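Local coordinates for protein putative dihydrodipicolinate synthase (Thermus thermophilus, PDB 2PCQ) that belongs to the dihydrodipicolinate synthetase family of parallel beta/alpha (TIM) barrels, assembles as four chains and carries a bound potassium ion, at residues A[133-143]-A[160-171]; A[148-158]-A[170-180]. One frame throughout, in Å; residues are numbered along the deposited sequence.

Interaction 1. Residues A[133-143]-A[160-171]; sequences DLPLEAVEALA and RIAFYQARLQEF. With K (potassium ion), chain B.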
loop_
_atom_site.group_PDB
_atom_site.type_symbol
_atom_site.label_atom_id
_atom_site.label_comp_id
_atom_site.label_asym_id
_atom_site.label_seq_id
_atom_site.Cartn_x
_atom_site.Cartn_y
_atom_site.Cartn_z
ATOM N N ASP A 133 5.911 -2.964 10.230
ATOM C CA ASP A 133 4.867 -3.452 11.110
ATOM C C ASP A 133 5.420 -4.126 12.365
ATOM O O ASP A 133 6.596 -4.476 12.436
ATOM C CB ASP A 133 3.977 -4.425 10.327
ATOM C CG ASP A 133 2.746 -4.850 11.103
ATOM O OD1 ASP A 133 2.142 -3.992 11.777
ATOM O OD2 ASP A 133 2.375 -6.041 11.025
ATOM N N LEU A 134 4.561 -4.251 13.370
ATOM C CA LEU A 134 4.883 -4.924 14.624
ATOM C C LEU A 134 3.640 -5.783 14.815
ATOM O O LEU A 134 2.677 -5.374 15.465
ATOM C CB LEU A 134 5.036 -3.932 15.781
ATOM C CG LEU A 134 5.361 -4.562 17.148
ATOM C CD1 LEU A 134 6.562 -5.481 17.035
ATOM C CD2 LEU A 134 5.636 -3.474 18.165
ATOM N N PRO A 135 3.636 -6.979 14.204
ATOM C CA PRO A 135 2.523 -7.927 14.266
ATOM C C PRO A 135 1.959 -8.126 15.659
ATOM O O PRO A 135 2.701 -8.173 16.637
ATOM C CB PRO A 135 3.130 -9.209 13.704
ATOM C CG PRO A 135 4.135 -8.694 12.717
ATOM C CD PRO A 135 4.781 -7.566 13.482
ATOM N N LEU A 136 0.638 -8.234 15.745
ATOM C CA LEU A 136 -0.013 -8.457 17.025
ATOM C C LEU A 136 0.461 -9.801 17.584
ATOM O O LEU A 136 0.530 -9.986 18.801
ATOM C CB LEU A 136 -1.540 -8.437 16.859
ATOM C CG LEU A 136 -2.114 -7.064 16.474
ATOM C CD1 LEU A 136 -3.608 -7.164 16.181
ATOM C CD2 LEU A 136 -1.845 -6.076 17.599
ATOM N N GLU A 137 0.801 -10.733 16.697
ATOM C CA GLU A 137 1.294 -12.041 17.128
ATOM C C GLU A 137 2.579 -11.848 17.926
ATOM O O GLU A 137 2.790 -12.502 18.942
ATOM C CB GLU A 137 1.600 -12.948 15.930
ATOM C CG GLU A 137 0.394 -13.464 15.150
ATOM C CD GLU A 137 -0.354 -12.368 14.404
ATOM O OE1 GLU A 137 0.288 -11.385 13.967
ATOM O OE2 GLU A 137 -1.587 -12.501 14.240
ATOM N N ALA A 138 3.443 -10.952 17.449
ATOM C CA ALA A 138 4.705 -10.677 18.126
ATOM C C ALA A 138 4.449 -9.985 19.460
ATOM O O ALA A 138 5.095 -10.293 20.461
ATOM C CB ALA A 138 5.596 -9.808 17.245
ATOM N N VAL A 139 3.507 -9.048 19.475
ATOM C CA VAL A 139 3.181 -8.342 20.711
ATOM C C VAL A 139 2.696 -9.336 21.765
ATOM O O VAL A 139 3.072 -9.246 22.931
ATOM C CB VAL A 139 2.079 -7.274 20.487
ATOM C CG1 VAL A 139 1.720 -6.609 21.816
ATOM C CG2 VAL A 139 2.559 -6.222 19.485
ATOM N N GLU A 140 1.864 -10.289 21.353
ATOM C CA GLU A 140 1.343 -11.283 22.281
ATOM C C GLU A 140 2.438 -12.224 22.791
ATOM O O GLU A 140 2.403 -12.667 23.937
ATOM C CB GLU A 140 0.213 -12.085 21.625
ATOM C CG GLU A 140 -0.344 -13.189 22.521
ATOM C CD GLU A 140 -1.727 -13.649 22.107
ATOM O OE1 GLU A 140 -2.056 -13.560 20.908
ATOM O OE2 GLU A 140 -2.486 -14.112 22.985
ATOM N N ALA A 141 3.420 -12.514 21.946
ATOM C CA ALA A 141 4.515 -13.386 22.344
ATOM C C ALA A 141 5.432 -12.678 23.336
ATOM O O ALA A 141 5.990 -13.307 24.230
ATOM C CB ALA A 141 5.315 -13.822 21.117
ATOM N N LEU A 142 5.578 -11.365 23.178
ATOM C CA LEU A 142 6.441 -10.577 24.053
ATOM C C LEU A 142 5.763 -10.129 25.343
ATOM O O LEU A 142 6.429 -9.906 26.355
ATOM C CB LEU A 142 6.955 -9.346 23.301
ATOM C CG LEU A 142 7.912 -9.636 22.140
ATOM C CD1 LEU A 142 8.065 -8.406 21.266
ATOM C CD2 LEU A 142 9.255 -10.078 22.703
ATOM N N ALA A 143 4.441 -10.002 25.297
ATOM C CA ALA A 143 3.665 -9.556 26.446
ATOM C C ALA A 143 3.927 -10.292 27.763
ATOM O O ALA A 143 3.887 -9.683 28.816
ATOM C CB ALA A 143 2.173 -9.610 26.112
ATOM N N ARG A 160 -6.017 -2.592 16.867
ATOM C CA ARG A 160 -4.877 -3.078 17.640
ATOM C C ARG A 160 -5.107 -2.803 19.122
ATOM O O ARG A 160 -4.862 -3.664 19.966
ATOM C CB ARG A 160 -3.582 -2.404 17.169
ATOM C CG ARG A 160 -3.151 -2.801 15.752
ATOM C CD ARG A 160 -1.916 -2.018 15.299
ATOM N NE ARG A 160 -0.763 -2.242 16.172
ATOM C CZ ARG A 160 0.165 -3.176 15.977
ATOM N NH1 ARG A 160 0.094 -3.986 14.929
ATOM N NH2 ARG A 160 1.165 -3.310 16.840
ATOM N N ILE A 161 -5.594 -1.605 19.435
ATOM C CA ILE A 161 -5.865 -1.229 20.823
ATOM C C ILE A 161 -6.915 -2.174 21.409
ATOM O O ILE A 161 -6.779 -2.643 22.543
ATOM C CB ILE A 161 -6.400 0.223 20.923
ATOM C CG1 ILE A 161 -5.408 1.203 20.281
ATOM C CG2 ILE A 161 -6.656 0.583 22.380
ATOM C CD1 ILE A 161 -4.090 1.330 20.997
ATOM N N ALA A 162 -7.958 -2.450 20.629
ATOM C CA ALA A 162 -9.030 -3.342 21.066
ATOM C C ALA A 162 -8.474 -4.737 21.334
ATOM O O ALA A 162 -8.907 -5.424 22.265
ATOM C CB ALA A 162 -10.131 -3.406 20.002
ATOM N N PHE A 163 -7.514 -5.150 20.510
ATOM C CA PHE A 163 -6.877 -6.453 20.659
ATOM C C PHE A 163 -6.145 -6.530 22.001
ATOM O O PHE A 163 -6.330 -7.477 22.758
ATOM C CB PHE A 163 -5.878 -6.695 19.522
ATOM C CG PHE A 163 -5.065 -7.948 19.686
ATOM C CD1 PHE A 163 -5.521 -9.164 19.188
ATOM C CD2 PHE A 163 -3.845 -7.916 20.354
ATOM C CE1 PHE A 163 -4.770 -10.334 19.352
ATOM C CE2 PHE A 163 -3.089 -9.074 20.526
ATOM C CZ PHE A 163 -3.551 -10.286 20.025
ATOM N N TYR A 164 -5.314 -5.535 22.296
ATOM C CA TYR A 164 -4.572 -5.539 23.556
ATOM C C TYR A 164 -5.546 -5.644 24.724
ATOM O O TYR A 164 -5.317 -6.393 25.676
ATOM C CB TYR A 164 -3.756 -4.253 23.734
ATOM C CG TYR A 164 -2.890 -3.841 22.561
ATOM C CD1 TYR A 164 -2.163 -4.780 21.828
ATOM C CD2 TYR A 164 -2.776 -2.499 22.206
ATOM C CE1 TYR A 164 -1.346 -4.389 20.765
ATOM C CE2 TYR A 164 -1.962 -2.099 21.151
ATOM C CZ TYR A 164 -1.254 -3.045 20.434
ATOM O OH TYR A 164 -0.461 -2.637 19.383
ATOM N N GLN A 165 -6.635 -4.883 24.635
ATOM C CA GLN A 165 -7.653 -4.843 25.675
ATOM C C GLN A 165 -8.331 -6.186 25.923
ATOM O O GLN A 165 -8.529 -6.591 27.067
ATOM C CB GLN A 165 -8.720 -3.799 25.320
ATOM C CG GLN A 165 -9.866 -3.715 26.328
ATOM C CD GLN A 165 -10.935 -2.732 25.906
ATOM O OE1 GLN A 165 -11.451 -2.806 24.791
ATOM N NE2 GLN A 165 -11.284 -1.811 26.798
ATOM N N ALA A 166 -8.686 -6.876 24.846
ATOM C CA ALA A 166 -9.370 -8.154 24.965
ATOM C C ALA A 166 -8.466 -9.355 25.245
ATOM O O ALA A 166 -8.886 -10.306 25.905
ATOM C CB ALA A 166 -10.198 -8.414 23.703
ATOM N N ARG A 167 -7.230 -9.315 24.760
ATOM C CA ARG A 167 -6.346 -10.462 24.940
ATOM C C ARG A 167 -5.142 -10.327 25.862
ATOM O O ARG A 167 -4.605 -11.339 26.310
ATOM C CB ARG A 167 -5.843 -10.948 23.573
ATOM C CG ARG A 167 -6.910 -11.590 22.694
ATOM C CD ARG A 167 -6.289 -12.226 21.452
ATOM N NE ARG A 167 -5.737 -13.559 21.692
ATOM C CZ ARG A 167 -5.016 -14.239 20.804
ATOM N NH1 ARG A 167 -4.751 -13.708 19.618
ATOM N NH2 ARG A 167 -4.576 -15.458 21.091
ATOM N N LEU A 168 -4.713 -9.110 26.169
ATOM C CA LEU A 168 -3.519 -8.961 26.989
ATOM C C LEU A 168 -3.689 -8.359 28.376
ATOM O O LEU A 168 -4.255 -7.283 28.534
ATOM C CB LEU A 168 -2.471 -8.151 26.213
ATOM C CG LEU A 168 -2.190 -8.623 24.780
ATOM C CD1 LEU A 168 -1.126 -7.734 24.138
ATOM C CD2 LEU A 168 -1.731 -10.080 24.792
ATOM N N GLN A 169 -3.186 -9.070 29.379
ATOM C CA GLN A 169 -3.224 -8.608 30.760
ATOM C C GLN A 169 -1.789 -8.263 31.144
ATOM O O GLN A 169 -0.850 -8.681 30.464
ATOM C CB GLN A 169 -3.766 -9.700 31.679
ATOM C CG GLN A 169 -5.156 -10.180 31.313
ATOM C CD GLN A 169 -5.702 -11.178 32.310
ATOM O OE1 GLN A 169 -5.965 -10.840 33.467
ATOM N NE2 GLN A 169 -5.874 -12.419 31.870
ATOM N N GLU A 170 -1.611 -7.512 32.226
ATOM C CA GLU A 170 -0.269 -7.115 32.639
ATOM C C GLU A 170 0.420 -6.464 31.438
ATOM O O GLU A 170 1.610 -6.681 31.198
ATOM C CB GLU A 170 0.550 -8.331 33.088
ATOM C CG GLU A 170 0.072 -9.001 34.366
ATOM C CD GLU A 170 0.969 -10.155 34.786
ATOM O OE1 GLU A 170 1.951 -10.442 34.066
ATOM O OE2 GLU A 170 0.693 -10.775 35.834
ATOM N N PHE A 171 -0.338 -5.677 30.678
ATOM C CA PHE A 171 0.205 -5.016 29.497
ATOM C C PHE A 171 -0.389 -3.617 29.378
ATOM O O PHE A 171 -1.549 -3.441 29.005
ATOM C CB PHE A 171 -0.108 -5.842 28.252
ATOM C CG PHE A 171 0.790 -5.548 27.094
ATOM C CD1 PHE A 171 0.293 -4.934 25.950
ATOM C CD2 PHE A 171 2.137 -5.896 27.140
ATOM C CE1 PHE A 171 1.125 -4.673 24.865
ATOM C CE2 PHE A 171 2.978 -5.640 26.061
ATOM C CZ PHE A 171 2.470 -5.027 24.921
HETATM K K K B . 4.541 -7.844 30.904
HETATM O O HOH W 1 -0.935 -3.865 12.125
HETATM O O HOH W 2 -4.721 -14.354 25.043
HETATM O O HOH W 3 1.144 -10.102 29.597
HETATM O O HOH W 4 4.577 -10.410 32.696
HETATM O O HOH W 5 5.023 -6.007 33.377
#
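With its CG set anti to the carbonyl carbon (chi1 -68°) and its chain bent at chi3 (60°), Arg160 swings its guanidinium back to the turn that leads into helix 136-142. There NH1 and NH2 grip a single atom end-on: NH2 reaches Leu134 O at 2.9 Å, in the carbonyl plane, while NH1 comes in from above that plane at 3.0 Å from Leu134 O. An arginine suits the place because its flat end offers two N-H groups to one acceptor and a face to an apolar neighbour, here the Leu136 CD2 methyl, which sits over its centre. Asp133 adds a long salt bridge and a water shared with NH1. Leu136 also lies on the face of the Phe163 ring, its CB 4.1 Å from the ring centroid in a CH-pi contact, and Leu136 CD2 presses on Tyr164 CE1 at 3.6 Å.

Helices 136-142 and 158-167 are neighbours on the outside of the TIM barrel; the axes of 136-142 and of the 160-167 part run 32° from parallel with a closest approach of 11.4 Å, a spacing filled by these side chains. Phe227 of the second subunit packs on Phe163.

Further along, Val139 CG1 meets Phe171 CZ at 3.6 Å and also touches Leu168. At the exposed margin the extended Glu140 crosses Arg167 at about a right angle; OE1 stands 3.0 Å from Arg167 NH1 over the guanidinium face, so the salt bridge relies on charge alone. Ala143, small enough to lie against Phe171, turns its carbonyl to the potassium ion, which Glu170 O also binds, at 3.2 Å.

Interaction 2. Residues A[148-158]-A[170-180]; sequences VLGIKDSSGDL and EFRVYTGHAPT. With K (potassium ion), chain B.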
loop_
_atom_site.group_PDB
_atom_site.type_symbol
_atom_site.label_atom_id
_atom_site.label_comp_id
_atom_site.label_asym_id
_atom_site.label_seq_id
_atom_site.Cartn_x
_atom_site.Cartn_y
_atom_site.Cartn_z
ATOM N N VAL A 148 8.760 -6.265 29.660
ATOM C CA VAL A 148 8.085 -5.650 28.521
ATOM C C VAL A 148 6.817 -5.092 29.160
ATOM O O VAL A 148 5.785 -5.748 29.181
ATOM C CB VAL A 148 7.727 -6.689 27.439
ATOM C CG1 VAL A 148 6.890 -6.038 26.345
ATOM C CG2 VAL A 148 9.003 -7.275 26.840
ATOM N N LEU A 149 6.911 -3.878 29.688
ATOM C CA LEU A 149 5.801 -3.239 30.397
ATOM C C LEU A 149 4.513 -3.018 29.621
ATOM O O LEU A 149 3.419 -3.076 30.187
ATOM C CB LEU A 149 6.270 -1.906 30.976
ATOM C CG LEU A 149 7.572 -1.979 31.775
ATOM C CD1 LEU A 149 7.820 -0.635 32.443
ATOM C CD2 LEU A 149 7.491 -3.090 32.820
ATOM N N GLY A 150 4.638 -2.750 28.331
ATOM C CA GLY A 150 3.458 -2.510 27.529
ATOM C C GLY A 150 3.839 -2.016 26.155
ATOM O O GLY A 150 4.878 -2.398 25.617
ATOM N N ILE A 151 3.014 -1.147 25.587
ATOM C CA ILE A 151 3.290 -0.643 24.258
ATOM C C ILE A 151 2.737 0.750 24.004
ATOM O O ILE A 151 1.683 1.116 24.522
ATOM C CB ILE A 151 2.688 -1.593 23.199
ATOM C CG1 ILE A 151 3.068 -1.143 21.787
ATOM C CG2 ILE A 151 1.166 -1.612 23.334
ATOM C CD1 ILE A 151 2.675 -2.147 20.706
ATOM N N LYS A 152 3.479 1.539 23.238
ATOM C CA LYS A 152 2.999 2.849 22.832
ATOM C C LYS A 152 2.644 2.588 21.373
ATOM O O LYS A 152 3.512 2.234 20.567
ATOM C CB LYS A 152 4.080 3.927 22.894
ATOM C CG LYS A 152 3.572 5.266 22.350
ATOM C CD LYS A 152 4.647 6.344 22.262
ATOM C CE LYS A 152 4.091 7.572 21.536
ATOM N NZ LYS A 152 5.134 8.590 21.224
ATOM N N ASP A 153 1.368 2.740 21.044
ATOM C CA ASP A 153 0.895 2.507 19.690
ATOM C C ASP A 153 0.437 3.834 19.086
ATOM O O ASP A 153 -0.582 4.395 19.495
ATOM C CB ASP A 153 -0.266 1.510 19.720
ATOM C CG ASP A 153 -0.595 0.952 18.351
ATOM O OD1 ASP A 153 -0.658 1.740 17.387
ATOM O OD2 ASP A 153 -0.806 -0.275 18.243
ATOM N N SER A 154 1.190 4.327 18.107
ATOM C CA SER A 154 0.868 5.594 17.455
ATOM C C SER A 154 0.162 5.422 16.117
ATOM O O SER A 154 -0.157 6.411 15.456
ATOM C CB SER A 154 2.150 6.403 17.223
ATOM O OG SER A 154 2.881 6.570 18.423
ATOM N N SER A 155 -0.093 4.176 15.722
ATOM C CA SER A 155 -0.719 3.888 14.429
ATOM C C SER A 155 -2.094 4.492 14.166
ATOM O O SER A 155 -2.421 4.806 13.024
ATOM C CB SER A 155 -0.812 2.374 14.212
ATOM O OG SER A 155 -1.785 1.805 15.068
ATOM N N GLY A 156 -2.902 4.648 15.207
ATOM C CA GLY A 156 -4.235 5.182 15.003
ATOM C C GLY A 156 -5.162 4.062 14.551
ATOM O O GLY A 156 -6.298 4.302 14.157
ATOM N N ASP A 157 -4.666 2.830 14.591
ATOM C CA ASP A 157 -5.471 1.673 14.207
ATOM C C ASP A 157 -6.009 1.104 15.512
ATOM O O ASP A 157 -5.339 0.310 16.172
ATOM C CB ASP A 157 -4.603 0.630 13.489
ATOM C CG ASP A 157 -5.382 -0.623 13.115
ATOM O OD1 ASP A 157 -6.527 -0.785 13.586
ATOM O OD2 ASP A 157 -4.844 -1.454 12.356
ATOM N N LEU A 158 -7.219 1.509 15.879
ATOM C CA LEU A 158 -7.804 1.067 17.134
ATOM C C LEU A 158 -8.179 -0.406 17.207
ATOM O O LEU A 158 -8.585 -0.885 18.266
ATOM C CB LEU A 158 -9.000 1.955 17.511
ATOM C CG LEU A 158 -8.682 3.453 17.688
ATOM C CD1 LEU A 158 -9.614 4.059 18.723
ATOM C CD2 LEU A 158 -7.253 3.654 18.139
ATOM N N GLU A 170 -1.611 -7.512 32.226
ATOM C CA GLU A 170 -0.269 -7.115 32.639
ATOM C C GLU A 170 0.420 -6.464 31.438
ATOM O O GLU A 170 1.610 -6.681 31.198
ATOM C CB GLU A 170 0.550 -8.331 33.088
ATOM C CG GLU A 170 0.072 -9.001 34.366
ATOM C CD GLU A 170 0.969 -10.155 34.786
ATOM O OE1 GLU A 170 1.951 -10.442 34.066
ATOM O OE2 GLU A 170 0.693 -10.775 35.834
ATOM N N PHE A 171 -0.338 -5.677 30.678
ATOM C CA PHE A 171 0.205 -5.016 29.497
ATOM C C PHE A 171 -0.389 -3.617 29.378
ATOM O O PHE A 171 -1.549 -3.441 29.005
ATOM C CB PHE A 171 -0.108 -5.842 28.252
ATOM C CG PHE A 171 0.790 -5.548 27.094
ATOM C CD1 PHE A 171 0.293 -4.934 25.950
ATOM C CD2 PHE A 171 2.137 -5.896 27.140
ATOM C CE1 PHE A 171 1.125 -4.673 24.865
ATOM C CE2 PHE A 171 2.978 -5.640 26.061
ATOM C CZ PHE A 171 2.470 -5.027 24.921
ATOM N N ARG A 172 0.432 -2.627 29.696
ATOM C CA ARG A 172 0.021 -1.234 29.694
ATOM C C ARG A 172 0.045 -0.605 28.313
ATOM O O ARG A 172 1.090 -0.494 27.676
ATOM C CB ARG A 172 0.908 -0.465 30.667
ATOM C CG ARG A 172 0.847 -1.053 32.081
ATOM C CD ARG A 172 1.954 -0.513 32.957
ATOM N NE ARG A 172 1.891 0.938 33.054
ATOM C CZ ARG A 172 2.858 1.687 33.568
ATOM N NH1 ARG A 172 3.963 1.113 34.026
ATOM N NH2 ARG A 172 2.718 3.005 33.631
ATOM N N VAL A 173 -1.128 -0.181 27.866
ATOM C CA VAL A 173 -1.275 0.406 26.546
ATOM C C VAL A 173 -1.351 1.921 26.536
ATOM O O VAL A 173 -2.196 2.518 27.204
ATOM C CB VAL A 173 -2.538 -0.136 25.846
ATOM C CG1 VAL A 173 -2.695 0.509 24.478
ATOM C CG2 VAL A 173 -2.452 -1.660 25.727
ATOM N N TYR A 174 -0.462 2.529 25.759
ATOM C CA TYR A 174 -0.426 3.976 25.598
ATOM C C TYR A 174 -0.633 4.293 24.127
ATOM O O TYR A 174 -0.007 3.683 23.262
ATOM C CB TYR A 174 0.916 4.535 26.071
ATOM C CG TYR A 174 0.895 4.915 27.529
ATOM C CD1 TYR A 174 0.434 6.168 27.927
ATOM C CD2 TYR A 174 1.235 3.993 28.517
ATOM C CE1 TYR A 174 0.301 6.493 29.267
ATOM C CE2 TYR A 174 1.104 4.309 29.869
ATOM C CZ TYR A 174 0.631 5.562 30.234
ATOM O OH TYR A 174 0.454 5.887 31.560
ATOM N N THR A 175 -1.532 5.220 23.830
ATOM C CA THR A 175 -1.743 5.577 22.440
ATOM C C THR A 175 -0.948 6.839 22.151
ATOM O O THR A 175 -0.804 7.704 23.019
ATOM C CB THR A 175 -3.231 5.834 22.126
ATOM O OG1 THR A 175 -3.363 6.190 20.746
ATOM C CG2 THR A 175 -3.780 6.966 22.985
ATOM N N GLY A 176 -0.410 6.928 20.940
ATOM C CA GLY A 176 0.348 8.104 20.560
ATOM C C GLY A 176 -0.417 8.884 19.510
ATOM O O GLY A 176 0.119 9.813 18.905
ATOM N N HIS A 177 -1.679 8.508 19.305
ATOM C CA HIS A 177 -2.538 9.145 18.303
ATOM C C HIS A 177 -3.594 10.061 18.936
ATOM O O HIS A 177 -4.601 9.593 19.469
ATOM C CB HIS A 177 -3.230 8.064 17.466
ATOM C CG HIS A 177 -3.887 8.586 16.227
ATOM N ND1 HIS A 177 -3.171 9.091 15.162
ATOM C CD2 HIS A 177 -5.190 8.675 15.880
ATOM C CE1 HIS A 177 -4.007 9.467 14.211
ATOM N NE2 HIS A 177 -5.239 9.226 14.622
ATOM N N ALA A 178 -3.372 11.367 18.844
ATOM C CA ALA A 178 -4.275 12.348 19.438
ATOM C C ALA A 178 -5.703 12.431 18.894
ATOM O O ALA A 178 -6.654 12.520 19.671
ATOM C CB ALA A 178 -3.629 13.735 19.386
ATOM N N PRO A 179 -5.877 12.412 17.561
ATOM C CA PRO A 179 -7.224 12.499 16.976
ATOM C C PRO A 179 -8.257 11.456 17.419
ATOM O O PRO A 179 -9.457 11.723 17.375
ATOM C CB PRO A 179 -6.953 12.444 15.469
ATOM C CG PRO A 179 -5.596 13.093 15.350
ATOM C CD PRO A 179 -4.847 12.454 16.505
ATOM N N THR A 180 -7.807 10.278 17.844
ATOM C CA THR A 180 -8.735 9.225 18.280
ATOM C C THR A 180 -8.587 8.923 19.768
ATOM O O THR A 180 -9.011 7.865 20.241
ATOM C CB THR A 180 -8.487 7.907 17.515
ATOM O OG1 THR A 180 -7.114 7.522 17.672
ATOM C CG2 THR A 180 -8.805 8.073 16.028
HETATM K K K B . 4.541 -7.844 30.904
HETATM O O HOH W 6 -2.952 4.283 18.022
HETATM O O HOH W 7 0.187 9.025 15.997
HETATM O O HOH W 4 4.577 -10.410 32.696
HETATM O O HOH W 5 5.023 -6.007 33.377
#
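Backbone hydrogen bonds join strand 148-153 to strand 172-175 in parallel register, Gly150 opposite Arg172 and Asp153 opposite Thr175. Arg172 N donates a hydrogen bond to Leu149 O, Ile151 N to Arg172 O, and Tyr174 N to Ile151 O at 2.9 Å. Asp153 N then hydrogen-bonds to Tyr174 O, and Gly176 N extends the pairing past the strand end to Asp153 O. Helix 158-167 makes the crossover of this beta-alpha-beta unit.

Apolar contacts gather around the Phe171 ring. Gly150 CA lies over one face in a CH-pi contact, 3.7 Å from the centroid. Glycine suits this place for a separate reason: a CB here would collide with Arg172 O on the neighbouring strand. Val148 CG1 comes to the ring edge, and Ile151 CG2, placed between its backbone N and carbonyl carbon, touches CE1. Past the strand ends, Gly156 CA covers a face of the His177 imidazole, 3.8 Å from its centroid, while Pro179 CD lies over the opposite face. His177 NE2 hydrogen-bonds to Ser159 OG of the second subunit.

Polar side chains shape the turn after strand 148-153. Asp153 OD1 accepts from Ser155 N, an Asx turn, and from Ser155 OG at 2.6 Å; Ser155 OG in turn accepts from Asp157 N, an ST turn. One water bridges Asp153 O and Gly156 N, and another bridges Ser154 O and Gly176 O.

At the other end of the pair, Val148 O binds the potassium ion at 3.0 Å and Glu170 O shares it. With neutral carbonyls and two waters among its ligands, the ion probably pulls electron density from those carbonyls and ties together the starts of the two strands.

In the fold
The two contacts lie side by side, their centres about 10 Å apart, in one sector of the eight-stranded parallel barrel. Their segments alternate along the chain: 133-143, 148-158, 160-171, then 170-180, so that interaction 1 pairs successive outer helices and interaction 2 the successive strands beneath them. Glu170 and Phe171 belong to both. Asp153 of interaction 2 ties the layers together, its OD2 making a salt bridge with Arg160 NE and a probable hydrogen bond with Tyr164 OH. Potassium joins them at one barrel end through carbonyls of Ala143, Val148, Glu170 and His145, while both contacts also reach the second subunit, linking this sector to the assembly.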